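Local coordinates for transcobalamin-1 (Homo sapiens, PDB 4KKI), which binds vitamin B12 (cobalamin) with femtomolar affinity, carries it, and protects it from the acid of the stomach, at residues Val336-Ile342 / Glu424-Trp430; Thr345-Asn349 / Thr371-Phe375; Tyr385-Ile389 / Thr400-Leu404. All coordinates share one frame; numbering follows the deposited sequence.

Contact 1: residues Val336-Ile342 / Glu424-Trp430; sequences VNYSVRI and ENLEVRW. With NAG (2-acetamido-2-deoxy-beta-D-glucopyranose), chain H; NAG (2-acetamido-2-deoxy-beta-D-glucopyranose), chain B.
Arg-341 and Glu-427 meet across two neighbouring parallel strands of the mixed sheet in the C-terminal beta domain, and their salt bridge leads into a three-residue network. Glu-427 runs out fully extended, CG anti to the backbone N (chi1 179°), which lays its carboxylate beside the base of Arg-341. The arginine chain bends at chi3 (-81°) and turns its guanidinium back, so that NH1 reaches Glu-427 OE2 at 2.7 Å. OE2 lies in the guanidinium plane, whereas NH1 stands well above the carboxylate plane. From the opposite face of that plane Arg-429 NE comes to the same OE2 at 2.9 Å, while its NH2 takes OE1, a side-on, two-nitrogen grip from within the same strand.

Ser-339 OG packs against CB and CG of Glu-427 and makes a weak hydrogen bond to Leu-426 O. Further along, glycosylated Asn-337, joined through ND2 to its sugar, gives a weak bond of 3.3 Å from ND2 to Asn-425 OD1. On the other face of the sheet, Val-336 CG2 sits 3.6 Å from Leu-426 CD1. Tyr-338 lies across Val-428, whose CG2 is 3.8 Å from the tyrosine CE1; helix 358-368 packs on both of these residues. The backbone ladder beneath includes Val-428 N to Ser-339 O at 2.9 Å and Trp-430 N to Arg-341 O at 2.8 Å. Trp-430 then turns its indole away, edge-to-face with the cobalamin-binding Trp-402.

NH1 of Arg-341 and NH2 of Arg-429 come within 4.3 Å of each other round the Glu-427 carboxylate. Its negative charge would be expected to balance them, and they to favour its ionised form.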
loop_
_atom_site.group_PDB
_atom_site.type_symbol
_atom_site.label_atom_id
_atom_site.label_comp_id
_atom_site.label_asym_id
_atom_site.label_seq_id
_atom_site.Cartn_x
_atom_site.Cartn_y
_atom_site.Cartn_z
ATOM N N VAL A 336 19.914 9.911 21.270
ATOM C CA VAL A 336 20.222 9.302 19.979
ATOM C C VAL A 336 21.154 10.174 19.140
ATOM O O VAL A 336 21.320 11.363 19.407
ATOM C CB VAL A 336 18.942 9.054 19.156
ATOM C CG1 VAL A 336 18.077 7.985 19.807
ATOM C CG2 VAL A 336 18.166 10.353 18.989
ATOM N N ASN A 337 21.751 9.571 18.119
ATOM C CA ASN A 337 22.572 10.304 17.163
ATOM C C ASN A 337 21.759 10.665 15.920
ATOM O O ASN A 337 21.715 9.907 14.952
ATOM C CB ASN A 337 23.805 9.480 16.777
ATOM C CG ASN A 337 24.697 10.187 15.770
ATOM O OD1 ASN A 337 24.776 11.417 15.745
ATOM N ND2 ASN A 337 25.367 9.406 14.926
ATOM N N TYR A 338 21.113 11.826 15.959
ATOM C CA TYR A 338 20.279 12.283 14.851
ATOM C C TYR A 338 21.084 13.033 13.797
ATOM O O TYR A 338 21.743 14.029 14.096
ATOM C CB TYR A 338 19.151 13.177 15.365
ATOM C CG TYR A 338 18.259 13.739 14.281
ATOM C CD1 TYR A 338 17.383 12.920 13.581
ATOM C CD2 TYR A 338 18.282 15.093 13.968
ATOM C CE1 TYR A 338 16.561 13.429 12.596
ATOM C CE2 TYR A 338 17.463 15.612 12.983
ATOM C CZ TYR A 338 16.603 14.774 12.301
ATOM O OH TYR A 338 15.782 15.282 11.321
ATOM N N SER A 339 21.017 12.555 12.560
ATOM C CA SER A 339 21.756 13.180 11.472
ATOM C C SER A 339 20.880 13.432 10.249
ATOM O O SER A 339 19.952 12.674 9.966
ATOM C CB SER A 339 22.972 12.332 11.090
ATOM O OG SER A 339 22.580 11.062 10.603
ATOM N N VAL A 340 21.180 14.512 9.536
ATOM C CA VAL A 340 20.516 14.816 8.277
ATOM C C VAL A 340 21.543 14.804 7.154
ATOM O O VAL A 340 22.405 15.680 7.084
ATOM C CB VAL A 340 19.827 16.191 8.311
ATOM C CG1 VAL A 340 19.280 16.544 6.935
ATOM C CG2 VAL A 340 18.717 16.208 9.356
ATOM N N ARG A 341 21.458 13.802 6.284
ATOM C CA ARG A 341 22.412 13.660 5.189
ATOM C C ARG A 341 21.830 14.084 3.840
ATOM O O ARG A 341 20.792 13.584 3.409
ATOM C CB ARG A 341 22.946 12.227 5.113
ATOM C CG ARG A 341 23.654 11.893 3.805
ATOM C CD ARG A 341 24.371 10.549 3.869
ATOM N NE ARG A 341 25.668 10.658 4.533
ATOM C CZ ARG A 341 25.914 10.245 5.773
ATOM N NH1 ARG A 341 24.953 9.679 6.490
ATOM N NH2 ARG A 341 27.125 10.393 6.292
ATOM N N ILE A 342 22.516 15.018 3.190
ATOM C CA ILE A 342 22.180 15.446 1.838
ATOM C C ILE A 342 23.369 15.099 0.950
ATOM O O ILE A 342 23.389 14.058 0.293
ATOM C CB ILE A 342 21.900 16.957 1.799
ATOM C CG1 ILE A 342 20.890 17.323 2.889
ATOM C CG2 ILE A 342 21.404 17.383 0.424
ATOM C CD1 ILE A 342 20.462 18.768 2.879
ATOM N N GLU A 424 20.634 5.030 19.380
ATOM C CA GLU A 424 20.309 4.770 17.983
ATOM C C GLU A 424 20.887 5.833 17.053
ATOM O O GLU A 424 20.797 7.029 17.328
ATOM C CB GLU A 424 18.794 4.681 17.791
ATOM C CG GLU A 424 18.293 3.288 17.459
ATOM C CD GLU A 424 16.826 3.273 17.077
ATOM O OE1 GLU A 424 16.454 2.484 16.185
ATOM O OE2 GLU A 424 16.047 4.048 17.669
ATOM N N ASN A 425 21.484 5.387 15.951
ATOM C CA ASN A 425 21.947 6.297 14.910
ATOM C C ASN A 425 20.820 6.646 13.941
ATOM O O ASN A 425 20.717 6.067 12.860
ATOM C CB ASN A 425 23.125 5.691 14.142
ATOM C CG ASN A 425 24.360 5.527 15.003
ATOM O OD1 ASN A 425 24.630 6.342 15.884
ATOM N ND2 ASN A 425 25.119 4.466 14.751
ATOM N N LEU A 426 19.974 7.591 14.338
ATOM C CA LEU A 426 18.853 8.017 13.506
ATOM C C LEU A 426 19.326 8.932 12.387
ATOM O O LEU A 426 20.158 9.813 12.600
ATOM C CB LEU A 426 17.809 8.738 14.352
ATOM C CG LEU A 426 17.302 7.958 15.561
ATOM C CD1 LEU A 426 16.270 8.777 16.310
ATOM C CD2 LEU A 426 16.726 6.620 15.127
ATOM N N GLU A 427 18.785 8.730 11.191
ATOM C CA GLU A 427 19.215 9.512 10.043
ATOM C C GLU A 427 18.080 9.768 9.064
ATOM O O GLU A 427 17.296 8.870 8.756
ATOM C CB GLU A 427 20.369 8.807 9.330
ATOM C CG GLU A 427 20.874 9.523 8.090
ATOM C CD GLU A 427 22.000 8.773 7.410
ATOM O OE1 GLU A 427 22.541 7.829 8.024
ATOM O OE2 GLU A 427 22.342 9.121 6.261
ATOM N N VAL A 428 17.990 11.003 8.585
ATOM C CA VAL A 428 17.104 11.327 7.480
ATOM C C VAL A 428 17.966 11.649 6.264
ATOM O O VAL A 428 18.736 12.609 6.278
ATOM C CB VAL A 428 16.191 12.514 7.802
ATOM C CG1 VAL A 428 15.145 12.671 6.712
ATOM C CG2 VAL A 428 15.524 12.312 9.154
ATOM N N ARG A 429 17.833 10.840 5.218
ATOM C CA ARG A 429 18.755 10.879 4.088
ATOM C C ARG A 429 18.084 11.278 2.772
ATOM O O ARG A 429 17.032 10.753 2.413
ATOM C CB ARG A 429 19.431 9.513 3.937
ATOM C CG ARG A 429 20.351 9.370 2.734
ATOM C CD ARG A 429 20.937 7.964 2.667
ATOM N NE ARG A 429 21.610 7.595 3.911
ATOM C CZ ARG A 429 22.137 6.398 4.155
ATOM N NH1 ARG A 429 22.074 5.442 3.239
ATOM N NH2 ARG A 429 22.728 6.156 5.318
ATOM N N TRP A 430 18.709 12.209 2.059
ATOM C CA TRP A 430 18.258 12.597 0.729
ATOM C C TRP A 430 18.606 11.490 -0.267
ATOM O O TRP A 430 19.779 11.202 -0.489
ATOM C CB TRP A 430 18.923 13.913 0.325
ATOM C CG TRP A 430 18.523 14.420 -1.019
ATOM C CD1 TRP A 430 19.291 14.441 -2.147
ATOM C CD2 TRP A 430 17.259 14.985 -1.381
ATOM N NE1 TRP A 430 18.582 14.985 -3.189
ATOM C CE2 TRP A 430 17.332 15.327 -2.746
ATOM C CE3 TRP A 430 16.073 15.236 -0.683
ATOM C CZ2 TRP A 430 16.264 15.908 -3.428
ATOM C CZ3 TRP A 430 15.013 15.813 -1.363
ATOM C CH2 TRP A 430 15.115 16.140 -2.723
HETATM C C1 NAG H . 26.596 10.045 14.527
HETATM C C2 NAG H . 27.796 9.118 14.709
HETATM C C3 NAG H . 29.085 9.819 14.308
HETATM C C4 NAG H . 28.952 10.390 12.904
HETATM C C5 NAG H . 27.689 11.233 12.772
HETATM C C6 NAG H . 27.507 11.661 11.321
HETATM C C7 NAG H . 28.043 7.346 16.343
HETATM C C8 NAG H . 28.728 7.006 17.634
HETATM N N2 NAG H . 27.884 8.640 16.077
HETATM O O3 NAG H . 30.155 8.903 14.343
HETATM O O4 NAG H . 30.077 11.187 12.607
HETATM O O5 NAG H . 26.542 10.521 13.196
HETATM O O6 NAG H . 26.278 12.334 11.184
HETATM O O7 NAG H . 27.661 6.453 15.586
HETATM C C1 NAG B . 25.224 17.174 -4.009
HETATM C C2 NAG B . 24.134 18.167 -4.407
HETATM C C3 NAG B . 24.170 18.545 -5.885
HETATM C C4 NAG B . 25.590 18.747 -6.396
HETATM C C5 NAG B . 26.483 17.593 -5.963
HETATM C C6 NAG B . 27.914 17.790 -6.449
HETATM C C7 NAG B . 21.818 18.383 -3.735
HETATM C C8 NAG B . 20.619 17.709 -3.138
HETATM N N2 NAG B . 22.834 17.603 -4.088
HETATM O O3 NAG B . 23.428 19.732 -6.069
HETATM O O4 NAG B . 25.570 18.807 -7.805
HETATM O O5 NAG B . 26.480 17.509 -4.556
HETATM O O6 NAG B . 28.565 16.540 -6.516
HETATM O O7 NAG B . 21.837 19.603 -3.887
#

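Contact 2: residues Thr345-Asn349 / Thr371-Phe375; sequences TYFTN and TIFGF. With NAG (2-acetamido-2-deoxy-beta-D-glucopyranose), chain C; NAG (2-acetamido-2-deoxy-beta-D-glucopyranose), chain H; NAG (2-acetamido-2-deoxy-beta-D-glucopyranose), chain D.
Ile-372 and Phe-373, in the short, weakly bonded helix 370-373, pack against Tyr-346 and Thr-348 on strand 345-353, at one edge of the mixed sheet in the C-terminal beta domain. It is a helix-on-sheet contact at the protein surface, with no hydrogen bond between the two segments. Ile-372 crosses Tyr-346 at about a right angle: its CG2 presses on the tyrosine CB at 3.5 Å, while CG1 makes an off-centre CH-pi contact, 4.1 Å from the ring centroid. Tyr-346 carries CG anti to its own carbonyl carbon (chi1 -49°), which brings the ring across the isoleucine, within reach of its CG1.

Phe-373 reaches further in and points its rim at the strand. The carbonyl oxygen of Tyr-346 lies at the ring edge, 3.7 Å from CE1. Thr-348 points back at the ring from the strand, its OG1 3.5 Å and its CG2 3.6 Å from Phe-373 CE2. The preceding Ile-372 lays CG2 over the centre of one face of this ring, so one methyl group touches both aromatic residues.

Outside this shell, Tyr-338 meets the Phe-373 ring, and Val-340 and Ala-365 pack on it too, fitting the phenylalanine between the sheet and helix 358-368. Glu-344 accepts a hydrogen bond from the Tyr-346 hydroxyl, and Gln-390 bonds to the carbonyl of Ile-372. Sugars border the contact: one is linked to Asn-349 ND2, another lies near Ile-372 CD1. Phe-347, whose CB points away from the helix, has the sugar carried by Asn-337 over one ring face, offset toward the rim, with C5 of that sugar 3.8 Å from Phe-347 CG.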
loop_
_atom_site.group_PDB
_atom_site.type_symbol
_atom_site.label_atom_id
_atom_site.label_comp_id
_atom_site.label_asym_id
_atom_site.label_seq_id
_atom_site.Cartn_x
_atom_site.Cartn_y
_atom_site.Cartn_z
ATOM N N THR A 345 26.769 16.157 5.907
ATOM C CA THR A 345 25.923 15.628 6.968
ATOM C C THR A 345 25.944 16.529 8.201
ATOM O O THR A 345 27.009 16.920 8.678
ATOM C CB THR A 345 26.348 14.201 7.366
ATOM O OG1 THR A 345 26.369 13.364 6.202
ATOM C CG2 THR A 345 25.381 13.620 8.384
ATOM N N TYR A 346 24.758 16.865 8.698
ATOM C CA TYR A 346 24.623 17.615 9.940
ATOM C C TYR A 346 24.118 16.669 11.023
ATOM O O TYR A 346 23.174 15.915 10.794
ATOM C CB TYR A 346 23.639 18.773 9.767
ATOM C CG TYR A 346 23.886 19.637 8.547
ATOM C CD1 TYR A 346 23.305 19.324 7.324
ATOM C CD2 TYR A 346 24.692 20.769 8.619
ATOM C CE1 TYR A 346 23.520 20.107 6.207
ATOM C CE2 TYR A 346 24.915 21.561 7.502
ATOM C CZ TYR A 346 24.325 21.223 6.298
ATOM O OH TYR A 346 24.536 21.997 5.179
ATOM N N PHE A 347 24.740 16.703 12.197
ATOM C CA PHE A 347 24.354 15.793 13.273
ATOM C C PHE A 347 24.415 16.426 14.662
ATOM O O PHE A 347 25.225 17.316 14.919
ATOM C CB PHE A 347 25.210 14.524 13.241
ATOM C CG PHE A 347 26.663 14.767 13.526
ATOM C CD1 PHE A 347 27.528 15.147 12.514
ATOM C CD2 PHE A 347 27.167 14.610 14.807
ATOM C CE1 PHE A 347 28.866 15.371 12.772
ATOM C CE2 PHE A 347 28.504 14.833 15.074
ATOM C CZ PHE A 347 29.355 15.213 14.054
ATOM N N THR A 348 23.544 15.951 15.546
ATOM C CA THR A 348 23.529 16.355 16.946
ATOM C C THR A 348 23.142 15.158 17.797
ATOM O O THR A 348 22.726 14.124 17.273
ATOM C CB THR A 348 22.500 17.475 17.222
ATOM O OG1 THR A 348 21.268 17.175 16.555
ATOM C CG2 THR A 348 23.013 18.818 16.743
ATOM N N ASN A 349 23.262 15.305 19.101
ATOM C CA ASN A 349 22.709 14.327 19.996
ATOM C C ASN A 349 21.476 14.958 20.597
ATOM O O ASN A 349 21.550 16.004 21.219
ATOM C CB ASN A 349 23.720 13.906 21.059
ATOM C CG ASN A 349 24.231 15.068 21.884
ATOM O OD1 ASN A 349 24.579 16.120 21.360
ATOM N ND2 ASN A 349 24.281 14.873 23.190
ATOM N N THR A 371 17.635 26.436 11.005
ATOM C CA THR A 371 18.342 26.606 9.744
ATOM C C THR A 371 18.752 25.256 9.169
ATOM O O THR A 371 18.618 25.010 7.971
ATOM C CB THR A 371 19.602 27.474 9.921
ATOM O OG1 THR A 371 19.266 28.671 10.635
ATOM C CG2 THR A 371 20.197 27.841 8.567
ATOM N N ILE A 372 19.238 24.379 10.042
ATOM C CA ILE A 372 19.814 23.109 9.620
ATOM C C ILE A 372 18.825 21.954 9.769
ATOM O O ILE A 372 18.746 21.073 8.910
ATOM C CB ILE A 372 21.124 22.810 10.396
ATOM C CG1 ILE A 372 22.336 23.377 9.654
ATOM C CG2 ILE A 372 21.325 21.325 10.578
ATOM C CD1 ILE A 372 22.392 24.882 9.607
ATOM N N PHE A 373 18.058 21.966 10.852
ATOM C CA PHE A 373 17.147 20.864 11.136
ATOM C C PHE A 373 15.677 21.236 10.945
ATOM O O PHE A 373 14.785 20.481 11.326
ATOM C CB PHE A 373 17.394 20.326 12.546
ATOM C CG PHE A 373 18.750 19.704 12.724
ATOM C CD1 PHE A 373 19.209 18.747 11.832
ATOM C CD2 PHE A 373 19.571 20.082 13.774
ATOM C CE1 PHE A 373 20.458 18.170 11.990
ATOM C CE2 PHE A 373 20.823 19.512 13.936
ATOM C CZ PHE A 373 21.267 18.554 13.042
ATOM N N GLY A 374 15.431 22.399 10.351
ATOM C CA GLY A 374 14.075 22.811 10.034
ATOM C C GLY A 374 13.516 21.971 8.902
ATOM O O GLY A 374 14.161 21.802 7.867
ATOM N N PHE A 375 12.315 21.440 9.093
ATOM C CA PHE A 375 11.728 20.558 8.093
ATOM C C PHE A 375 10.272 20.884 7.790
ATOM O O PHE A 375 9.605 21.591 8.546
ATOM C CB PHE A 375 11.861 19.090 8.519
ATOM C CG PHE A 375 10.999 18.713 9.694
ATOM C CD1 PHE A 375 11.424 18.960 10.990
ATOM C CD2 PHE A 375 9.771 18.100 9.501
ATOM C CE1 PHE A 375 10.634 18.610 12.073
ATOM C CE2 PHE A 375 8.977 17.748 10.579
ATOM C CZ PHE A 375 9.410 18.004 11.867
HETATM C C1 NAG C . 24.756 15.897 24.101
HETATM C C2 NAG C . 24.008 16.670 25.213
HETATM C C3 NAG C . 24.870 17.503 26.157
HETATM C C4 NAG C . 26.196 16.835 26.413
HETATM C C5 NAG C . 26.859 16.588 25.079
HETATM C C6 NAG C . 28.276 16.078 25.280
HETATM C C7 NAG C . 21.790 17.103 24.365
HETATM C C8 NAG C . 20.821 18.153 23.915
HETATM N N2 NAG C . 23.029 17.523 24.578
HETATM O O3 NAG C . 24.202 17.654 27.410
HETATM O O4 NAG C . 27.002 17.698 27.206
HETATM O O5 NAG C . 26.110 15.584 24.421
HETATM O O6 NAG C . 28.239 14.767 25.851
HETATM O O7 NAG C . 21.466 15.941 24.529
HETATM C C1 NAG H . 26.596 10.045 14.527
HETATM C C2 NAG H . 27.796 9.118 14.709
HETATM C C3 NAG H . 29.085 9.819 14.308
HETATM C C4 NAG H . 28.952 10.390 12.904
HETATM C C5 NAG H . 27.689 11.233 12.772
HETATM C C6 NAG H . 27.507 11.661 11.321
HETATM C C7 NAG H . 28.043 7.346 16.343
HETATM C C8 NAG H . 28.728 7.006 17.634
HETATM N N2 NAG H . 27.884 8.640 16.077
HETATM O O3 NAG H . 30.155 8.903 14.343
HETATM O O4 NAG H . 30.077 11.187 12.607
HETATM O O5 NAG H . 26.542 10.521 13.196
HETATM O O6 NAG H . 26.278 12.334 11.184
HETATM O O7 NAG H . 27.661 6.453 15.586
HETATM C C1 NAG D . 22.922 26.181 13.503
HETATM C C2 NAG D . 23.203 27.678 13.777
HETATM C C3 NAG D . 24.416 28.265 13.074
HETATM C C4 NAG D . 25.528 27.253 12.911
HETATM C C5 NAG D . 24.966 26.010 12.277
HETATM C C6 NAG D . 26.076 25.027 11.977
HETATM C C7 NAG D . 21.129 28.741 14.337
HETATM C C8 NAG D . 19.840 29.304 13.834
HETATM N N2 NAG D . 22.026 28.429 13.416
HETATM O O3 NAG D . 24.900 29.344 13.868
HETATM O O4 NAG D . 26.535 27.802 12.073
HETATM O O5 NAG D . 24.110 25.439 13.244
HETATM O O6 NAG D . 26.817 24.811 13.172
HETATM O O7 NAG D . 21.342 28.578 15.521
#

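Contact 3: residues Tyr385-Ile389 / Thr400-Leu404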
loop_
_atom_site.group_PDB
_atom_site.type_symbol
_atom_site.label_atom_id
_atom_site.label_comp_id
_atom_site.label_asym_id
_atom_site.label_seq_id
_atom_site.Cartn_x
_atom_site.Cartn_y
_atom_site.Cartn_z
ATOM N N TYR A 385 4.288 12.732 6.819
ATOM C CA TYR A 385 5.227 12.424 5.751
ATOM C C TYR A 385 6.206 13.580 5.586
ATOM O O TYR A 385 5.797 14.735 5.473
ATOM C CB TYR A 385 4.476 12.169 4.440
ATOM C CG TYR A 385 5.365 11.838 3.260
ATOM C CD1 TYR A 385 5.839 10.545 3.064
ATOM C CD2 TYR A 385 5.723 12.814 2.339
ATOM C CE1 TYR A 385 6.651 10.236 1.988
ATOM C CE2 TYR A 385 6.536 12.515 1.258
ATOM C CZ TYR A 385 6.997 11.223 1.086
ATOM O OH TYR A 385 7.804 10.918 0.015
ATOM N N ILE A 386 7.500 13.267 5.579
ATOM C CA ILE A 386 8.535 14.290 5.451
ATOM C C ILE A 386 8.767 14.662 3.990
ATOM O O ILE A 386 9.266 13.854 3.203
ATOM C CB ILE A 386 9.869 13.837 6.076
ATOM C CG1 ILE A 386 9.651 13.338 7.507
ATOM C CG2 ILE A 386 10.887 14.972 6.042
ATOM C CD1 ILE A 386 8.955 14.340 8.406
ATOM N N THR A 387 8.404 15.889 3.635
ATOM C CA THR A 387 8.520 16.355 2.256
ATOM C C THR A 387 9.770 17.195 2.041
ATOM O O THR A 387 10.475 17.030 1.045
ATOM C CB THR A 387 7.289 17.181 1.832
ATOM O OG1 THR A 387 7.161 18.327 2.682
ATOM C CG2 THR A 387 6.019 16.344 1.925
ATOM N N CYS A 388 10.042 18.102 2.975
ATOM C CA CYS A 388 11.161 19.023 2.823
ATOM C C CYS A 388 11.992 19.143 4.092
ATOM O O CYS A 388 11.463 19.100 5.203
ATOM C CB CYS A 388 10.667 20.415 2.419
ATOM S SG CYS A 388 9.438 20.458 1.095
ATOM N N ILE A 389 13.300 19.289 3.911
ATOM C CA ILE A 389 14.210 19.673 4.984
ATOM C C ILE A 389 15.156 20.734 4.434
ATOM O O ILE A 389 15.678 20.582 3.327
ATOM C CB ILE A 389 15.021 18.473 5.507
ATOM C CG1 ILE A 389 14.090 17.409 6.087
ATOM C CG2 ILE A 389 16.024 18.920 6.560
ATOM C CD1 ILE A 389 14.810 16.246 6.712
ATOM N N THR A 400 13.277 11.719 -6.297
ATOM C CA THR A 400 14.024 11.983 -5.075
ATOM C C THR A 400 13.095 12.015 -3.869
ATOM O O THR A 400 11.927 12.382 -3.990
ATOM C CB THR A 400 14.755 13.332 -5.148
ATOM O OG1 THR A 400 13.793 14.390 -5.258
ATOM C CG2 THR A 400 15.687 13.373 -6.346
ATOM N N TYR A 401 13.617 11.639 -2.704
ATOM C CA TYR A 401 12.827 11.662 -1.478
ATOM C C TYR A 401 13.703 11.619 -0.231
ATOM O O TYR A 401 14.899 11.345 -0.307
ATOM C CB TYR A 401 11.844 10.492 -1.450
ATOM C CG TYR A 401 12.480 9.153 -1.146
ATOM C CD1 TYR A 401 13.275 8.508 -2.085
ATOM C CD2 TYR A 401 12.274 8.528 0.078
ATOM C CE1 TYR A 401 13.854 7.282 -1.811
ATOM C CE2 TYR A 401 12.848 7.301 0.361
ATOM C CZ TYR A 401 13.636 6.683 -0.588
ATOM O OH TYR A 401 14.209 5.463 -0.312
ATOM N N TRP A 402 13.093 11.894 0.918
ATOM C CA TRP A 402 13.788 11.792 2.194
ATOM C C TRP A 402 13.571 10.407 2.794
ATOM O O TRP A 402 12.435 9.964 2.968
ATOM C CB TRP A 402 13.318 12.881 3.162
ATOM C CG TRP A 402 13.707 14.268 2.741
ATOM C CD1 TRP A 402 12.913 15.195 2.129
ATOM C CD2 TRP A 402 14.990 14.885 2.899
ATOM N NE1 TRP A 402 13.620 16.349 1.896
ATOM C CE2 TRP A 402 14.902 16.185 2.362
ATOM C CE3 TRP A 402 16.210 14.464 3.444
ATOM C CZ2 TRP A 402 15.979 17.068 2.351
ATOM C CZ3 TRP A 402 17.281 15.344 3.433
ATOM C CH2 TRP A 402 17.159 16.629 2.890
ATOM N N GLU A 403 14.670 9.728 3.103
ATOM C CA GLU A 403 14.618 8.367 3.625
ATOM C C GLU A 403 14.951 8.341 5.113
ATOM O O GLU A 403 15.882 9.010 5.563
ATOM C CB GLU A 403 15.587 7.473 2.850
ATOM C CG GLU A 403 15.549 6.008 3.239
ATOM C CD GLU A 403 16.629 5.199 2.545
ATOM O OE1 GLU A 403 16.510 3.957 2.498
ATOM O OE2 GLU A 403 17.602 5.808 2.047
ATOM N N LEU A 404 14.185 7.567 5.874
ATOM C CA LEU A 404 14.407 7.452 7.310
ATOM C C LEU A 404 15.202 6.188 7.623
ATOM O O LEU A 404 14.843 5.096 7.180
ATOM C CB LEU A 404 13.073 7.432 8.055
ATOM C CG LEU A 404 12.067 8.522 7.677
ATOM C CD1 LEU A 404 10.828 8.411 8.545
ATOM C CD2 LEU A 404 12.685 9.916 7.783
HETATM O O HOH W 1 10.307 12.516 0.934
#
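This is a buried, largely apolar contact between strands of two different sheets in the C-terminal beta domain, centred on one tryptophan and completed by a bridging water. The segments 385-389 and 400-404 cross at 116°, their axes 6.9 Å apart at closest approach. Trp-402 carries most of the contact. With CG anti to its carbonyl carbon (chi1 -67°), its indole reaches across to Ile-389, which covers one face: CB stands 3.9 Å from the centroid of the six-membered ring in a CH-pi contact, and CG1 lies over the middle of the indole. Thr-387 O meets the ring at its edge, 3.2 Å from CD1. Trp-402 NE1 has its hydrogen-bond partner outside the two segments, in Leu-392 O.

On the 384-389 strand the backbone makes a classic beta bulge, in which Thr-387 and Cys-388 both face Thr-376; Cys-388 is also held by its disulfide to Cys-393.

A water links the two strands. It donates to Ile-386 O at 2.8 Å, accepts from Trp-402 N at 2.9 Å and lies 3.1 Å from Tyr-385 OH, a third hydrogen-bond partner. Tyr-385, Ile-386, Trp-402, Glu-403 and Leu-404 belong to the cobalamin-binding site. Cyanocobalamin is hydrogen-bonded directly to backbone atoms of both strands: the carbonyls of Ile-386 and Trp-402 share its nitrogen N45, and Leu-404 N binds its oxygen O39.

Overall arrangement
All three contacts lie in the C-terminal beta domain. Contact 1 closes the longest loop, and contacts 2 and 3 are nested inside it, one after the other. Contacts 1 and 2 have centres about 9 Å apart and share the mixed sheet, where strands 333-341 and 345-353 are neighbours; contacts 1 and 3 are about 12 Å apart and meet through adjacent strands 426-432 and 400-406. Between contacts 2 and 3, about 14 Å apart, Phe-375, on strand 375-379, packs on Ile-386 and Ile-389 of neighbouring strand 384-389 in the three-stranded sheet. In space, contact 2 lies at a glycosylated edge of the domain, then comes contact 1, then contact 3, whose strands bind cobalamin.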